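Local coordinates for dermonecrotic toxin (Pasteurella multocida, PDB 2EBF), which acts as a potent mitogen and induces bone resorption, as a toxin associated with severe progressive atrophic rhinitis in pigs, at residues D89-D103 and N146-M160. Numbering follows the deposited sequence.
Sequences DERQGLMHELMELID and NKGSGAARFLLRTAM. With GLC (alpha-D-glucopyranose), chain C.
R157 takes the carboxylate of D89 side-on: NE meets OD1 at 2.8 Å, nearly straight (175°) and in the guanidinium plane, while NH2 reaches the syn lone pair of OD2. R153 arrives from the anti side, its NH2 2.8 Å from D89 OD2, with the two flat groups 38° apart. Its chain, extended from CG to NE, runs across G93, whose bare CA lies 3.6 Å from R153 CD where a CB would collide. One turn on, the H96 ring offers a face to A152 CB (3.7 Å from the ring centroid, a CH-pi contact) and an edge to L156 CD2; H96 NE2 is hydrogen-bonded to the Y130 hydroxyl. In the turn before helix 151-160, G148, lacking a side chain, lies against E97 CA, and G148 N donates to the anti lone pair of E100 OE1 (2.8 Å). R312 pairs with E100 OE2. K147, bent only at its last torsion (chi4 65°), brings NZ to D103 OD2 (2.8 Å); K147 NZ also donates to glucose O5 (3.0 Å). Small residues thus let the two obliquely packed helices approach, while acid–base pairs clamp both ends; D103, whose OD1 also pairs with R122, probably positions and partly neutralises the K147 ammonium, consistent with its bond to the sugar.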
# COMPACT_ATOMS: atom_id res chain seq x y z
N ASP A 89 6.87 11.58 11.98
CA ASP A 89 5.69 11.04 11.28
C ASP A 89 4.41 11.29 12.07
O ASP A 89 3.35 11.58 11.49
CB ASP A 89 5.85 9.54 10.99
CG ASP A 89 4.76 9.01 10.07
OD1 ASP A 89 4.86 9.21 8.83
OD2 ASP A 89 3.80 8.42 10.59
N GLU A 90 4.49 11.16 13.39
CA GLU A 90 3.37 11.48 14.25
C GLU A 90 3.10 12.98 14.27
O GLU A 90 1.94 13.41 14.20
CB GLU A 90 3.60 10.94 15.67
CG GLU A 90 3.49 9.44 15.73
CD GLU A 90 3.76 8.88 17.11
OE1 GLU A 90 3.82 9.67 18.08
OE2 GLU A 90 3.90 7.64 17.21
N ARG A 91 4.17 13.77 14.37
CA ARG A 91 4.08 15.23 14.31
C ARG A 91 3.30 15.71 13.08
O ARG A 91 2.35 16.50 13.20
CB ARG A 91 5.47 15.89 14.33
CG ARG A 91 5.41 17.40 14.50
CD ARG A 91 6.77 18.04 14.39
NE ARG A 91 7.60 17.75 15.56
CZ ARG A 91 8.88 18.12 15.67
NH1 ARG A 91 9.46 18.80 14.69
NH2 ARG A 91 9.57 17.81 16.75
N GLN A 92 3.68 15.24 11.89
CA GLN A 92 2.96 15.69 10.68
C GLN A 92 1.52 15.16 10.68
O GLN A 92 0.62 15.84 10.21
CB GLN A 92 3.71 15.39 9.38
CG GLN A 92 3.92 13.91 8.99
CD GLN A 92 2.93 13.39 7.94
OE1 GLN A 92 3.21 12.42 7.23
NE2 GLN A 92 1.76 13.99 7.88
N GLY A 93 1.32 13.97 11.24
CA GLY A 93 -0.04 13.41 11.39
C GLY A 93 -0.93 14.30 12.23
O GLY A 93 -2.06 14.60 11.85
N LEU A 94 -0.43 14.71 13.39
CA LEU A 94 -1.12 15.65 14.28
C LEU A 94 -1.40 17.01 13.64
O LEU A 94 -2.46 17.61 13.85
CB LEU A 94 -0.32 15.84 15.57
CG LEU A 94 -0.27 14.62 16.49
CD1 LEU A 94 0.88 14.77 17.49
CD2 LEU A 94 -1.61 14.40 17.21
N MET A 95 -0.43 17.50 12.87
CA MET A 95 -0.60 18.75 12.13
C MET A 95 -1.75 18.69 11.14
O MET A 95 -2.57 19.60 11.10
CB MET A 95 0.70 19.13 11.43
CG MET A 95 1.72 19.63 12.43
SD MET A 95 3.41 19.61 11.83
CE MET A 95 3.43 21.08 10.80
N HIS A 96 -1.84 17.60 10.38
CA HIS A 96 -2.98 17.41 9.48
C HIS A 96 -4.31 17.34 10.26
O HIS A 96 -5.31 17.90 9.82
CB HIS A 96 -2.81 16.16 8.62
CG HIS A 96 -1.84 16.32 7.47
ND1 HIS A 96 -0.62 15.69 7.44
CD2 HIS A 96 -1.94 17.01 6.30
CE1 HIS A 96 -0.00 15.98 6.30
NE2 HIS A 96 -0.78 16.79 5.60
N GLU A 97 -4.32 16.66 11.41
CA GLU A 97 -5.49 16.60 12.28
C GLU A 97 -5.92 17.99 12.74
O GLU A 97 -7.13 18.31 12.72
CB GLU A 97 -5.22 15.68 13.49
CG GLU A 97 -5.10 14.19 13.13
CD GLU A 97 -4.67 13.31 14.31
OE1 GLU A 97 -4.49 13.83 15.42
OE2 GLU A 97 -4.52 12.09 14.13
N LEU A 98 -4.96 18.83 13.12
CA LEU A 98 -5.25 20.21 13.53
C LEU A 98 -5.86 21.01 12.39
O LEU A 98 -6.79 21.79 12.60
CB LEU A 98 -3.99 20.93 14.01
CG LEU A 98 -4.12 21.91 15.20
CD1 LEU A 98 -2.98 22.91 15.27
CD2 LEU A 98 -5.49 22.59 15.38
N MET A 99 -5.32 20.82 11.19
CA MET A 99 -5.89 21.46 10.01
C MET A 99 -7.37 21.11 9.89
O MET A 99 -8.20 22.00 9.71
CB MET A 99 -5.15 21.04 8.74
CG MET A 99 -3.72 21.59 8.58
SD MET A 99 -3.09 20.96 7.00
CE MET A 99 -1.37 21.37 7.15
N GLU A 100 -7.71 19.82 10.02
CA GLU A 100 -9.13 19.42 9.96
C GLU A 100 -9.98 20.09 11.05
O GLU A 100 -11.07 20.59 10.76
CB GLU A 100 -9.34 17.89 9.96
CG GLU A 100 -10.85 17.53 9.91
CD GLU A 100 -11.15 16.04 9.83
OE1 GLU A 100 -10.27 15.23 9.47
OE2 GLU A 100 -12.31 15.67 10.14
N LEU A 101 -9.48 20.12 12.30
CA LEU A 101 -10.20 20.80 13.38
C LEU A 101 -10.53 22.24 13.03
O LEU A 101 -11.64 22.71 13.31
CB LEU A 101 -9.40 20.75 14.69
CG LEU A 101 -9.09 19.38 15.29
CD1 LEU A 101 -8.50 19.54 16.68
CD2 LEU A 101 -10.35 18.53 15.35
N ILE A 102 -9.58 22.92 12.43
CA ILE A 102 -9.78 24.27 12.00
C ILE A 102 -10.78 24.39 10.86
O ILE A 102 -11.63 25.20 10.89
CB ILE A 102 -8.46 24.94 11.67
CG1 ILE A 102 -7.60 25.01 12.93
CG2 ILE A 102 -8.66 26.27 11.11
CD1 ILE A 102 -6.22 25.40 12.66
N ASP A 103 -10.65 23.53 9.86
CA ASP A 103 -11.66 23.40 8.80
C ASP A 103 -13.08 23.28 9.35
O ASP A 103 -13.98 24.00 8.92
CB ASP A 103 -11.37 22.17 7.93
CG ASP A 103 -10.14 22.33 7.04
OD1 ASP A 103 -9.65 23.47 6.84
OD2 ASP A 103 -9.67 21.28 6.55
N ASN A 146 -11.48 15.62 4.97
CA ASN A 146 -11.05 15.03 6.25
C ASN A 146 -9.53 14.92 6.34
O ASN A 146 -8.96 13.82 6.29
CB ASN A 146 -11.68 13.65 6.49
CG ASN A 146 -13.07 13.52 5.90
OD1 ASN A 146 -13.98 14.31 6.19
ND2 ASN A 146 -13.25 12.51 5.07
N LYS A 147 -8.87 16.07 6.46
CA LYS A 147 -7.42 16.14 6.51
C LYS A 147 -6.81 15.34 7.64
O LYS A 147 -5.63 14.98 7.57
CB LYS A 147 -6.95 17.58 6.61
CG LYS A 147 -7.31 18.42 5.40
CD LYS A 147 -6.79 19.83 5.55
CE LYS A 147 -7.07 20.67 4.30
NZ LYS A 147 -8.53 20.85 4.07
N GLY A 148 -7.60 15.06 8.68
CA GLY A 148 -7.15 14.24 9.79
C GLY A 148 -7.61 12.79 9.75
O GLY A 148 -7.58 12.12 10.76
N SER A 149 -8.06 12.31 8.59
CA SER A 149 -8.50 10.90 8.50
C SER A 149 -7.35 9.89 8.46
O SER A 149 -7.57 8.69 8.64
CB SER A 149 -9.36 10.70 7.26
OG SER A 149 -8.55 10.83 6.11
N GLY A 150 -6.14 10.36 8.20
CA GLY A 150 -5.02 9.46 7.94
C GLY A 150 -4.56 9.47 6.50
O GLY A 150 -3.42 9.13 6.21
N ALA A 151 -5.45 9.85 5.58
CA ALA A 151 -5.08 9.90 4.15
C ALA A 151 -3.94 10.89 3.88
O ALA A 151 -2.91 10.52 3.30
CB ALA A 151 -6.31 10.23 3.29
N ALA A 152 -4.11 12.14 4.30
CA ALA A 152 -3.06 13.14 4.10
C ALA A 152 -1.74 12.74 4.75
O ALA A 152 -0.67 12.93 4.18
CB ALA A 152 -3.52 14.51 4.60
N ARG A 153 -1.82 12.21 5.97
CA ARG A 153 -0.63 11.76 6.67
C ARG A 153 0.12 10.69 5.87
O ARG A 153 1.33 10.76 5.71
CB ARG A 153 -1.02 11.19 8.03
CG ARG A 153 0.18 10.71 8.84
CD ARG A 153 -0.26 10.05 10.15
NE ARG A 153 0.91 9.61 10.91
CZ ARG A 153 0.85 8.90 12.04
NH1 ARG A 153 -0.32 8.55 12.54
NH2 ARG A 153 1.96 8.54 12.65
N PHE A 154 -0.63 9.70 5.39
CA PHE A 154 -0.06 8.60 4.62
C PHE A 154 0.53 9.12 3.31
O PHE A 154 1.64 8.77 2.93
CB PHE A 154 -1.14 7.55 4.32
CG PHE A 154 -0.69 6.48 3.37
CD1 PHE A 154 -0.17 5.28 3.85
CD2 PHE A 154 -0.76 6.68 1.99
CE1 PHE A 154 0.26 4.30 2.97
CE2 PHE A 154 -0.33 5.70 1.10
CZ PHE A 154 0.18 4.51 1.58
N LEU A 155 -0.23 9.98 2.64
CA LEU A 155 0.21 10.47 1.34
C LEU A 155 1.44 11.37 1.44
O LEU A 155 2.33 11.26 0.61
CB LEU A 155 -0.93 11.16 0.60
CG LEU A 155 -2.06 10.22 0.15
CD1 LEU A 155 -3.28 11.04 -0.20
CD2 LEU A 155 -1.65 9.29 -1.02
N LEU A 156 1.51 12.24 2.45
CA LEU A 156 2.71 13.08 2.62
C LEU A 156 3.93 12.25 3.02
O LEU A 156 5.03 12.51 2.56
CB LEU A 156 2.48 14.23 3.61
CG LEU A 156 3.67 15.19 3.78
CD1 LEU A 156 4.00 15.90 2.46
CD2 LEU A 156 3.33 16.20 4.83
N ARG A 157 3.72 11.25 3.86
CA ARG A 157 4.77 10.33 4.24
C ARG A 157 5.34 9.64 3.02
O ARG A 157 6.56 9.60 2.84
CB ARG A 157 4.23 9.28 5.22
CG ARG A 157 5.16 8.11 5.46
CD ARG A 157 4.38 6.93 6.01
NE ARG A 157 3.65 7.28 7.23
CZ ARG A 157 2.52 6.71 7.63
NH1 ARG A 157 1.95 5.75 6.90
NH2 ARG A 157 1.94 7.11 8.75
N THR A 158 4.46 9.14 2.16
CA THR A 158 4.84 8.45 0.93
C THR A 158 5.58 9.40 -0.03
O THR A 158 6.62 9.04 -0.62
CB THR A 158 3.59 7.82 0.25
OG1 THR A 158 2.89 6.98 1.19
CG2 THR A 158 3.96 7.01 -1.00
N ALA A 159 5.05 10.61 -0.17
CA ALA A 159 5.64 11.62 -1.05
C ALA A 159 7.06 11.96 -0.61
O ALA A 159 7.96 12.03 -1.44
CB ALA A 159 4.79 12.88 -1.07
N MET A 160 7.27 12.14 0.69
CA MET A 160 8.59 12.51 1.21
C MET A 160 9.58 11.38 1.02
O MET A 160 10.73 11.61 0.64
CB MET A 160 8.51 12.93 2.68
CG MET A 160 7.84 14.30 2.89
SD MET A 160 7.91 14.90 4.58
CE MET A 160 7.01 13.63 5.47
C1 GLC C . -9.70 22.31 0.73
C2 GLC C . -10.86 21.83 -0.14
C3 GLC C . -12.03 22.82 -0.02
C4 GLC C . -12.44 23.01 1.43
C5 GLC C . -11.23 23.37 2.31
C6 GLC C . -11.59 23.30 3.79
O1 GLC C . -9.24 23.55 0.20
O2 GLC C . -10.43 21.70 -1.50
O3 GLC C . -13.16 22.41 -0.78
O4 GLC C . -13.44 24.05 1.51
O5 GLC C . -10.14 22.45 2.09
O6 GLC C . -11.96 21.96 4.11
O HOH W 1 -14.20 16.04 8.16
O HOH W 2 -10.43 18.62 6.68
O HOH W 3 -8.06 23.83 4.53